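Local structure of ecto-NAD+ glycohydrolase (CD38 molecule) (Bos taurus, 3GC6) at residues L8-T17 and G117-G125; T105-D116 and F149-F157. The protein is an ectoprotein of the ADP-ribosyl cyclase family, with disulfide bonds and a fold combining a bundle of helices with a parallel beta sheet flanked by helices. The protein carries 1 engineered substitution. One frame throughout, in Å; residues are numbered along the deposited sequence. Where two conformers were deposited one is given.

Overall arrangement
From the N terminus, residues 8-17 precede helix 20-35, and interaction 1 brings them against 117-125, closing a loop of 99 residues that is mostly helical where it is regular. Interaction 2 joins 105-116 to 149-157 over 32 intervening residues. The four segments alternate along the chain, so the two loops cross: 117-125 continues directly from 105-116. Interaction 1 ties the N-terminal segment to the loop before strand 133-134, toward the periphery; interaction 2, its centre about 20 Å away, pairs helix 110-115 with helix 145-159 near the centre of the chain. W120 bridges them, packing its ring on A115, F149 and W150.

Interaction 1 (L8-T17 and G117-G125); sequences LNRWHGAGST and GLRWCGEPG
T17 and R119 meet where the N-terminal segment of this ADP-ribosyl cyclase family protein runs, in opposite direction, along the disulfide-linked loop between helix 110-115 and strand 133-134. A paired exchange joins them. R119 N donates to T17 OG1 at 2.9 Å, with 163° at the hydrogen, while T17 N returns a bond to R119 O at 3.0 Å. The T17 torsion explains the pairing: OG1 stands beside its own backbone N, so one residue offers an acceptor and a donor to both polar backbone atoms of R119. One residue earlier, S16 OG accepts from C121 N at 2.9 Å, a more bent bond (138°), and its stronger partner is N130 O outside the two segments. The loop is further fixed there by the disulfide from C121 to C134.

At the other end one oxygen, E123 OE1, collects several donors. The R10 guanidinium reaches it end-on, NH1 and NH2 each lying 3.0 Å from that single oxygen in a salt bridge, with the guanidinium and carboxylate planes turned 58° apart. NH1 approaches the syn lone pair; NH2 comes from the same syn side but out of the carboxylate plane. NH1 also bonds G7 O, and W11 NE1 lies over a guanidinium face. L8 CD2 packs against the same carboxylate, 3.4 Å from E123 CD. Two waters link R119 NH1 to A14 N and A14 O, but R119 was deposited in two conformers, which leaves these bridges doubtful. A third water, not tied to R119, accepts from W11 NE1 at 3.1 Å and donates to G122 O; its second proton goes to E123 OE1, 2.8 Å from the water oxygen.

Interaction 2 (T105-D116 and F149-F157); sequences TLEDTLLGYLAD and FWEVLSERF
L106 reaches across to W150, L153 and F157, filling the space between two nearly antiparallel helices of the helical part of the fold. Helix 110-115 and helix 149-157 run 154° apart, and their axes come no closer than 11.1 Å, so large side chains make the contact. L106, in the 3-10 turn before the shorter helix, has CG anti to its N (chi1 -178°), which carries the branch across to the 149-157 helix, where the fork at CG gives the two methyls different partners. CD1 lies over a face of the F157 ring, 4.0 Å from the centroid and 28° off the normal, a CH-pi contact. The same methyl meets L153 CD2 at 3.7 Å. CD2 instead abuts the W150 edge, 3.8 Å from W150 CE3. F157 also meets F86, which joins this layer to strand 85-88.

T109 holds the turn in place as N-cap: its OG1 accepts from G112 N and donates to L106 O, satisfying a buried hydroxyl twice.

W150 spans the gap toward the far end of helix 110-115. F149 CE2 lies over one face of its ring, while W150 CH2 points edge-on at G112 O, 3.7 Å away. W150 CZ2 is 3.7 Å from A115 CB. The indole nitrogen is bonded through a water, which accepts from W150 NE1 at 2.9 Å and donates to A115 O at 2.8 Å.

Interaction 1 (L8-T17 and G117-G125)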
loop_
_atom_site.group_PDB
_atom_site.type_symbol
_atom_site.label_atom_id
_atom_site.label_comp_id
_atom_site.label_asym_id
_atom_site.label_seq_id
_atom_site.Cartn_x
_atom_site.Cartn_y
_atom_site.Cartn_z
ATOM N N LEU A 8 1.503 -14.188 35.380
ATOM C CA LEU A 8 1.988 -13.495 34.157
ATOM C C LEU A 8 3.444 -13.043 34.218
ATOM O O LEU A 8 4.084 -12.811 33.180
ATOM C CB LEU A 8 1.097 -12.296 33.835
ATOM C CG LEU A 8 -0.344 -12.695 33.528
ATOM C CD1 LEU A 8 -1.172 -11.449 33.319
ATOM C CD2 LEU A 8 -0.396 -13.563 32.281
ATOM N N ASN A 9 3.965 -12.909 35.430
ATOM C CA ASN A 9 5.327 -12.440 35.593
ATOM C C ASN A 9 6.328 -13.576 35.766
ATOM O O ASN A 9 7.446 -13.339 36.192
ATOM C CB ASN A 9 5.422 -11.466 36.778
ATOM C CG ASN A 9 6.720 -10.682 36.785
ATOM O OD1 ASN A 9 7.237 -10.303 35.722
ATOM N ND2 ASN A 9 7.263 -10.419 37.991
ATOM N N ARG A 10 5.939 -14.805 35.416
ATOM C CA ARG A 10 6.772 -15.975 35.666
ATOM C C ARG A 10 8.006 -16.104 34.774
ATOM O O ARG A 10 8.929 -16.875 35.093
ATOM C CB ARG A 10 5.935 -17.251 35.560
ATOM C CG ARG A 10 5.445 -17.580 34.161
ATOM C CD ARG A 10 4.417 -18.710 34.190
ATOM N NE ARG A 10 3.905 -19.075 32.865
ATOM C CZ ARG A 10 2.896 -18.452 32.247
ATOM N NH1 ARG A 10 2.281 -17.417 32.814
ATOM N NH2 ARG A 10 2.488 -18.867 31.059
ATOM N N TRP A 11 8.018 -15.390 33.652
ATOM C CA TRP A 11 9.120 -15.524 32.727
ATOM C C TRP A 11 10.310 -14.640 33.091
ATOM O O TRP A 11 10.177 -13.665 33.829
ATOM C CB TRP A 11 8.641 -15.168 31.313
ATOM C CG TRP A 11 7.456 -15.967 30.865
ATOM C CD1 TRP A 11 6.202 -15.485 30.558
ATOM C CD2 TRP A 11 7.406 -17.385 30.644
ATOM N NE1 TRP A 11 5.383 -16.520 30.145
ATOM C CE2 TRP A 11 6.092 -17.696 30.215
ATOM C CE3 TRP A 11 8.345 -18.417 30.758
ATOM C CZ2 TRP A 11 5.692 -19.005 29.898
ATOM C CZ3 TRP A 11 7.947 -19.716 30.462
ATOM C CH2 TRP A 11 6.629 -19.997 30.033
ATOM N N HIS A 12 11.469 -14.966 32.522
ATOM C CA HIS A 12 12.705 -14.216 32.787
ATOM C C HIS A 12 12.989 -13.088 31.783
ATOM O O HIS A 12 13.884 -12.257 31.997
ATOM C CB HIS A 12 13.902 -15.169 32.809
ATOM C CG HIS A 12 13.877 -16.135 33.950
ATOM N ND1 HIS A 12 13.148 -17.303 33.923
ATOM C CD2 HIS A 12 14.479 -16.092 35.164
ATOM C CE1 HIS A 12 13.302 -17.945 35.070
ATOM N NE2 HIS A 12 14.107 -17.231 35.840
ATOM N N GLY A 13 12.243 -13.050 30.680
ATOM C CA GLY A 13 12.460 -12.002 29.708
ATOM C C GLY A 13 11.500 -10.832 29.867
ATOM O O GLY A 13 10.478 -10.921 30.547
ATOM N N ALA A 14 11.838 -9.709 29.256
ATOM C CA ALA A 14 10.980 -8.553 29.327
ATOM C C ALA A 14 9.606 -8.819 28.669
ATOM O O ALA A 14 9.473 -9.611 27.720
ATOM C CB ALA A 14 11.666 -7.361 28.647
ATOM N N GLY A 15 8.587 -8.162 29.197
ATOM C CA GLY A 15 7.258 -8.295 28.663
ATOM C C GLY A 15 7.052 -7.739 27.268
ATOM O O GLY A 15 7.906 -7.042 26.724
ATOM N N SER A 16 5.906 -8.083 26.685
ATOM C CA SER A 16 5.553 -7.592 25.358
ATOM C C SER A 16 5.587 -6.077 25.279
ATOM O O SER A 16 5.251 -5.364 26.247
ATOM C CB SER A 16 4.150 -8.054 24.950
ATOM O OG SER A 16 4.055 -9.468 24.929
ATOM N N THR A 17 5.987 -5.575 24.123
ATOM C CA THR A 17 5.939 -4.136 23.857
ATOM C C THR A 17 4.507 -3.636 24.035
ATOM O O THR A 17 3.572 -4.210 23.482
ATOM C CB THR A 17 6.375 -3.863 22.429
ATOM O OG1 THR A 17 7.692 -4.403 22.237
ATOM C CG2 THR A 17 6.426 -2.340 22.183
ATOM N N GLY A 117 12.972 -4.704 16.939
ATOM C CA GLY A 117 12.986 -4.038 18.242
ATOM C C GLY A 117 11.813 -4.331 19.153
ATOM O O GLY A 117 11.816 -3.878 20.314
ATOM N N LEU A 118 10.819 -5.075 18.668
ATOM C CA LEU A 118 9.648 -5.372 19.492
ATOM C C LEU A 118 9.787 -6.701 20.252
ATOM O O LEU A 118 10.639 -7.557 19.926
ATOM C CB LEU A 118 8.367 -5.420 18.663
ATOM C CG LEU A 118 8.148 -4.233 17.727
ATOM C CD1 LEU A 118 6.768 -4.317 17.044
ATOM C CD2 LEU A 118 8.271 -2.921 18.520
ATOM N N ARG A 119 8.939 -6.839 21.272
ATOM C CA ARG A 119 8.808 -8.059 22.063
ATOM C C ARG A 119 7.346 -8.467 22.039
ATOM O O ARG A 119 6.460 -7.617 22.015
ATOM C CB ARG A 119 9.235 -7.787 23.510
ATOM C CG ARG A 119 10.656 -7.261 23.649
ATOM C CD ARG A 119 11.634 -8.284 23.120
ATOM N NE ARG A 119 13.034 -7.893 23.258
ATOM C CZ ARG A 119 13.766 -8.112 24.343
ATOM N NH1 ARG A 119 13.228 -8.716 25.398
ATOM N NH2 ARG A 119 15.038 -7.730 24.373
ATOM N N TRP A 120 7.087 -9.773 22.036
ATOM C CA TRP A 120 5.722 -10.212 22.163
ATOM C C TRP A 120 5.632 -11.635 22.625
ATOM O O TRP A 120 6.527 -12.459 22.385
ATOM C CB TRP A 120 4.982 -10.062 20.835
ATOM C CG TRP A 120 5.547 -10.937 19.690
ATOM C CD1 TRP A 120 5.140 -12.181 19.331
ATOM C CD2 TRP A 120 6.615 -10.589 18.792
ATOM N NE1 TRP A 120 5.871 -12.649 18.245
ATOM C CE2 TRP A 120 6.787 -11.682 17.900
ATOM C CE3 TRP A 120 7.446 -9.474 18.660
ATOM C CZ2 TRP A 120 7.737 -11.678 16.891
ATOM C CZ3 TRP A 120 8.384 -9.462 17.643
ATOM C CH2 TRP A 120 8.516 -10.554 16.769
ATOM N N CYS A 121 4.546 -11.894 23.327
ATOM C CA CYS A 121 4.166 -13.256 23.712
ATOM C C CYS A 121 2.719 -13.202 24.193
ATOM O O CYS A 121 2.215 -12.119 24.539
ATOM C CB CYS A 121 5.111 -13.826 24.789
ATOM S SG CYS A 121 5.034 -13.000 26.447
ATOM N N GLY A 122 2.071 -14.363 24.216
ATOM C CA GLY A 122 0.706 -14.466 24.711
ATOM C C GLY A 122 0.624 -15.323 25.958
ATOM O O GLY A 122 1.636 -15.666 26.571
ATOM N N GLU A 123 -0.602 -15.703 26.305
ATOM C CA GLU A 123 -0.856 -16.429 27.544
ATOM C C GLU A 123 -2.048 -17.342 27.230
ATOM O O GLU A 123 -3.018 -16.884 26.655
ATOM C CB GLU A 123 -1.201 -15.412 28.638
ATOM C CG GLU A 123 -1.809 -16.014 29.906
ATOM C CD GLU A 123 -0.799 -16.634 30.840
ATOM O OE1 GLU A 123 0.404 -16.762 30.503
ATOM O OE2 GLU A 123 -1.225 -17.016 31.952
ATOM N N PRO A 124 -1.966 -18.627 27.577
ATOM C CA PRO A 124 -3.105 -19.512 27.260
ATOM C C PRO A 124 -4.377 -19.012 27.960
ATOM O O PRO A 124 -4.322 -18.551 29.096
ATOM C CB PRO A 124 -2.661 -20.870 27.796
ATOM C CG PRO A 124 -1.143 -20.811 27.713
ATOM C CD PRO A 124 -0.803 -19.368 28.080
ATOM N N GLY A 125 -5.494 -19.024 27.241
ATOM C CA GLY A 125 -6.777 -18.550 27.796
ATOM C C GLY A 125 -6.978 -17.040 27.795
ATOM O O GLY A 125 -7.986 -16.518 28.330
HETATM O O HOH W 1 2.602 -15.729 29.164
HETATM O O HOH W 2 11.000 -10.464 25.803
HETATM O O HOH W 3 14.321 -9.556 28.064
#

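Interaction 2 (T105-D116 and F149-F157)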
loop_
_atom_site.group_PDB
_atom_site.type_symbol
_atom_site.label_atom_id
_atom_site.label_comp_id
_atom_site.label_asym_id
_atom_site.label_seq_id
_atom_site.Cartn_x
_atom_site.Cartn_y
_atom_site.Cartn_z
ATOM N N THR A 105 18.521 -5.376 4.436
ATOM C CA THR A 105 18.714 -6.396 5.474
ATOM C C THR A 105 17.374 -7.089 5.784
ATOM O O THR A 105 16.335 -6.680 5.263
ATOM C CB THR A 105 19.230 -5.806 6.813
ATOM O OG1 THR A 105 18.230 -4.953 7.377
ATOM C CG2 THR A 105 20.523 -4.986 6.585
ATOM N N LEU A 106 17.434 -8.080 6.679
ATOM C CA LEU A 106 16.220 -8.782 7.096
ATOM C C LEU A 106 15.242 -7.775 7.690
ATOM O O LEU A 106 14.036 -7.897 7.509
ATOM C CB LEU A 106 16.583 -9.852 8.124
ATOM C CG LEU A 106 15.442 -10.744 8.646
ATOM C CD1 LEU A 106 14.776 -11.456 7.486
ATOM C CD2 LEU A 106 15.959 -11.721 9.699
ATOM N N GLU A 107 15.773 -6.788 8.409
ATOM C CA GLU A 107 14.925 -5.793 9.066
ATOM C C GLU A 107 14.363 -4.761 8.104
ATOM O O GLU A 107 13.588 -3.889 8.507
ATOM C CB GLU A 107 15.701 -5.136 10.214
ATOM C CG GLU A 107 16.113 -6.084 11.308
ATOM C CD GLU A 107 17.273 -7.015 10.926
ATOM O OE1 GLU A 107 18.080 -6.662 10.045
ATOM O OE2 GLU A 107 17.422 -8.084 11.525
ATOM N N ASP A 108 14.724 -4.873 6.822
ATOM C CA ASP A 108 14.190 -4.003 5.787
ATOM C C ASP A 108 13.110 -4.700 4.942
ATOM O O ASP A 108 12.569 -4.116 4.011
ATOM C CB ASP A 108 15.322 -3.483 4.895
ATOM C CG ASP A 108 16.325 -2.635 5.657
ATOM O OD1 ASP A 108 15.871 -1.660 6.334
ATOM O OD2 ASP A 108 17.552 -2.902 5.569
ATOM N N THR A 109 12.837 -5.987 5.224
ATOM C CA THR A 109 11.686 -6.654 4.621
ATOM C C THR A 109 10.432 -6.149 5.348
ATOM O O THR A 109 10.535 -5.573 6.437
ATOM C CB THR A 109 11.778 -8.197 4.799
ATOM O OG1 THR A 109 11.768 -8.560 6.186
ATOM C CG2 THR A 109 13.065 -8.724 4.128
ATOM N N LEU A 110 9.245 -6.393 4.783
ATOM C CA LEU A 110 8.016 -5.917 5.455
ATOM C C LEU A 110 7.921 -6.473 6.880
ATOM O O LEU A 110 7.794 -5.728 7.869
ATOM C CB LEU A 110 6.789 -6.308 4.648
ATOM C CG LEU A 110 5.445 -5.692 5.067
ATOM C CD1 LEU A 110 4.456 -5.705 3.885
ATOM C CD2 LEU A 110 4.867 -6.465 6.246
ATOM N N LEU A 111 8.026 -7.800 6.985
ATOM C CA LEU A 111 7.837 -8.419 8.296
ATOM C C LEU A 111 8.972 -8.045 9.267
ATOM O O LEU A 111 8.738 -7.896 10.479
ATOM C CB LEU A 111 7.675 -9.955 8.167
ATOM C CG LEU A 111 6.375 -10.375 7.471
ATOM C CD1 LEU A 111 6.321 -11.901 7.352
ATOM C CD2 LEU A 111 5.119 -9.848 8.262
ATOM N N GLY A 112 10.214 -8.001 8.749
ATOM C CA GLY A 112 11.355 -7.609 9.582
ATOM C C GLY A 112 11.181 -6.184 10.087
ATOM O O GLY A 112 11.537 -5.865 11.228
ATOM N N TYR A 113 10.661 -5.321 9.229
ATOM C CA TYR A 113 10.411 -3.945 9.613
ATOM C C TYR A 113 9.330 -3.843 10.687
ATOM O O TYR A 113 9.476 -3.091 11.666
ATOM C CB TYR A 113 10.035 -3.139 8.354
ATOM C CG TYR A 113 9.822 -1.660 8.601
ATOM C CD1 TYR A 113 10.893 -0.790 8.563
ATOM C CD2 TYR A 113 8.555 -1.134 8.837
ATOM C CE1 TYR A 113 10.707 0.590 8.787
ATOM C CE2 TYR A 113 8.359 0.239 9.047
ATOM C CZ TYR A 113 9.444 1.084 9.031
ATOM O OH TYR A 113 9.268 2.457 9.237
ATOM N N LEU A 114 8.243 -4.598 10.529
ATOM C CA LEU A 114 7.203 -4.566 11.569
ATOM C C LEU A 114 7.768 -4.965 12.939
ATOM O O LEU A 114 7.435 -4.351 13.945
ATOM C CB LEU A 114 6.067 -5.532 11.238
ATOM C CG LEU A 114 4.868 -5.021 10.471
ATOM C CD1 LEU A 114 5.208 -4.007 9.404
ATOM C CD2 LEU A 114 3.917 -6.191 9.996
ATOM N N ALA A 115 8.584 -6.029 12.969
ATOM C CA ALA A 115 8.953 -6.681 14.230
ATOM C C ALA A 115 10.217 -6.131 14.876
ATOM O O ALA A 115 10.453 -6.348 16.040
ATOM C CB ALA A 115 9.108 -8.187 13.964
ATOM N N ASP A 116 11.025 -5.376 14.125
ATOM C CA ASP A 116 12.342 -4.973 14.613
ATOM C C ASP A 116 12.221 -4.235 15.940
ATOM O O ASP A 116 11.460 -3.255 16.037
ATOM C CB ASP A 116 12.981 -4.029 13.585
ATOM C CG ASP A 116 14.483 -3.821 13.816
ATOM O OD1 ASP A 116 15.107 -4.566 14.577
ATOM O OD2 ASP A 116 15.021 -2.893 13.184
ATOM N N PHE A 149 10.021 -16.633 15.461
ATOM C CA PHE A 149 9.730 -15.701 14.362
ATOM C C PHE A 149 11.030 -15.357 13.623
ATOM O O PHE A 149 11.119 -15.444 12.385
ATOM C CB PHE A 149 9.123 -14.410 14.913
ATOM C CG PHE A 149 9.017 -13.325 13.890
ATOM C CD1 PHE A 149 7.936 -13.280 12.997
ATOM C CD2 PHE A 149 10.003 -12.358 13.804
ATOM C CE1 PHE A 149 7.846 -12.223 12.013
ATOM C CE2 PHE A 149 9.924 -11.331 12.840
ATOM C CZ PHE A 149 8.845 -11.272 11.966
ATOM N N TRP A 150 12.048 -14.935 14.370
ATOM C CA TRP A 150 13.269 -14.475 13.679
ATOM C C TRP A 150 13.979 -15.662 13.012
ATOM O O TRP A 150 14.640 -15.492 11.989
ATOM C CB TRP A 150 14.178 -13.725 14.657
ATOM C CG TRP A 150 13.612 -12.387 14.979
ATOM C CD1 TRP A 150 13.065 -11.995 16.167
ATOM C CD2 TRP A 150 13.533 -11.248 14.107
ATOM N NE1 TRP A 150 12.629 -10.679 16.093
ATOM C CE2 TRP A 150 12.902 -10.207 14.820
ATOM C CE3 TRP A 150 13.896 -11.019 12.773
ATOM C CZ2 TRP A 150 12.674 -8.931 14.245
ATOM C CZ3 TRP A 150 13.655 -9.779 12.204
ATOM C CH2 TRP A 150 13.049 -8.740 12.932
ATOM N N GLU A 151 13.855 -16.845 13.608
ATOM C CA GLU A 151 14.466 -18.042 13.022
ATOM C C GLU A 151 13.791 -18.344 11.683
ATOM O O GLU A 151 14.482 -18.546 10.665
ATOM C CB GLU A 151 14.367 -19.207 14.031
ATOM C CG GLU A 151 14.388 -20.626 13.541
ATOM C CD GLU A 151 13.790 -21.542 14.636
ATOM O OE1 GLU A 151 14.206 -21.401 15.812
ATOM O OE2 GLU A 151 12.879 -22.342 14.357
ATOM N N VAL A 152 12.457 -18.396 11.636
ATOM C CA VAL A 152 11.819 -18.789 10.395
ATOM C C VAL A 152 11.924 -17.663 9.357
ATOM O O VAL A 152 12.098 -17.927 8.159
ATOM C CB VAL A 152 10.358 -19.268 10.597
ATOM C CG1 VAL A 152 9.521 -18.190 11.171
ATOM C CG2 VAL A 152 9.792 -19.804 9.257
ATOM N N LEU A 153 11.827 -16.418 9.805
ATOM C CA LEU A 153 12.017 -15.322 8.847
ATOM C C LEU A 153 13.411 -15.403 8.245
ATOM O O LEU A 153 13.590 -15.189 7.036
ATOM C CB LEU A 153 11.803 -13.940 9.478
ATOM C CG LEU A 153 11.393 -12.839 8.490
ATOM C CD1 LEU A 153 9.971 -13.078 7.921
ATOM C CD2 LEU A 153 11.521 -11.479 9.160
ATOM N N SER A 154 14.387 -15.676 9.095
ATOM C CA SER A 154 15.803 -15.791 8.635
ATOM C C SER A 154 15.972 -16.897 7.607
ATOM O O SER A 154 16.682 -16.743 6.600
ATOM C CB SER A 154 16.724 -16.101 9.823
ATOM O OG SER A 154 16.893 -14.966 10.633
ATOM N N GLU A 155 15.365 -18.049 7.876
ATOM C CA GLU A 155 15.428 -19.189 6.920
ATOM C C GLU A 155 14.863 -18.821 5.580
ATOM O O GLU A 155 15.471 -19.100 4.539
ATOM C CB GLU A 155 14.653 -20.397 7.467
ATOM C CG GLU A 155 15.292 -20.997 8.696
ATOM C CD GLU A 155 14.596 -22.271 9.168
ATOM O OE1 GLU A 155 13.425 -22.486 8.810
ATOM O OE2 GLU A 155 15.220 -23.041 9.931
ATOM N N ARG A 156 13.690 -18.185 5.576
ATOM C CA ARG A 156 13.030 -17.895 4.311
ATOM C C ARG A 156 13.832 -16.830 3.549
ATOM O O ARG A 156 14.010 -16.921 2.336
ATOM C CB ARG A 156 11.587 -17.485 4.536
ATOM C CG ARG A 156 10.732 -18.616 5.138
ATOM C CD ARG A 156 10.478 -19.714 4.096
ATOM N NE ARG A 156 9.670 -19.203 2.990
ATOM C CZ ARG A 156 8.336 -19.286 2.941
ATOM N NH1 ARG A 156 7.678 -19.863 3.939
ATOM N NH2 ARG A 156 7.668 -18.784 1.907
ATOM N N PHE A 157 14.387 -15.859 4.289
ATOM C CA PHE A 157 15.224 -14.781 3.721
ATOM C C PHE A 157 16.467 -15.414 3.060
ATOM O O PHE A 157 16.809 -15.075 1.922
ATOM C CB PHE A 157 15.604 -13.884 4.905
ATOM C CG PHE A 157 16.481 -12.684 4.579
ATOM C CD1 PHE A 157 15.961 -11.568 3.916
ATOM C CD2 PHE A 157 17.774 -12.604 5.106
ATOM C CE1 PHE A 157 16.766 -10.418 3.703
ATOM C CE2 PHE A 157 18.577 -11.467 4.892
ATOM C CZ PHE A 157 18.075 -10.386 4.187
HETATM O O HOH W 4 11.845 -8.287 17.593
#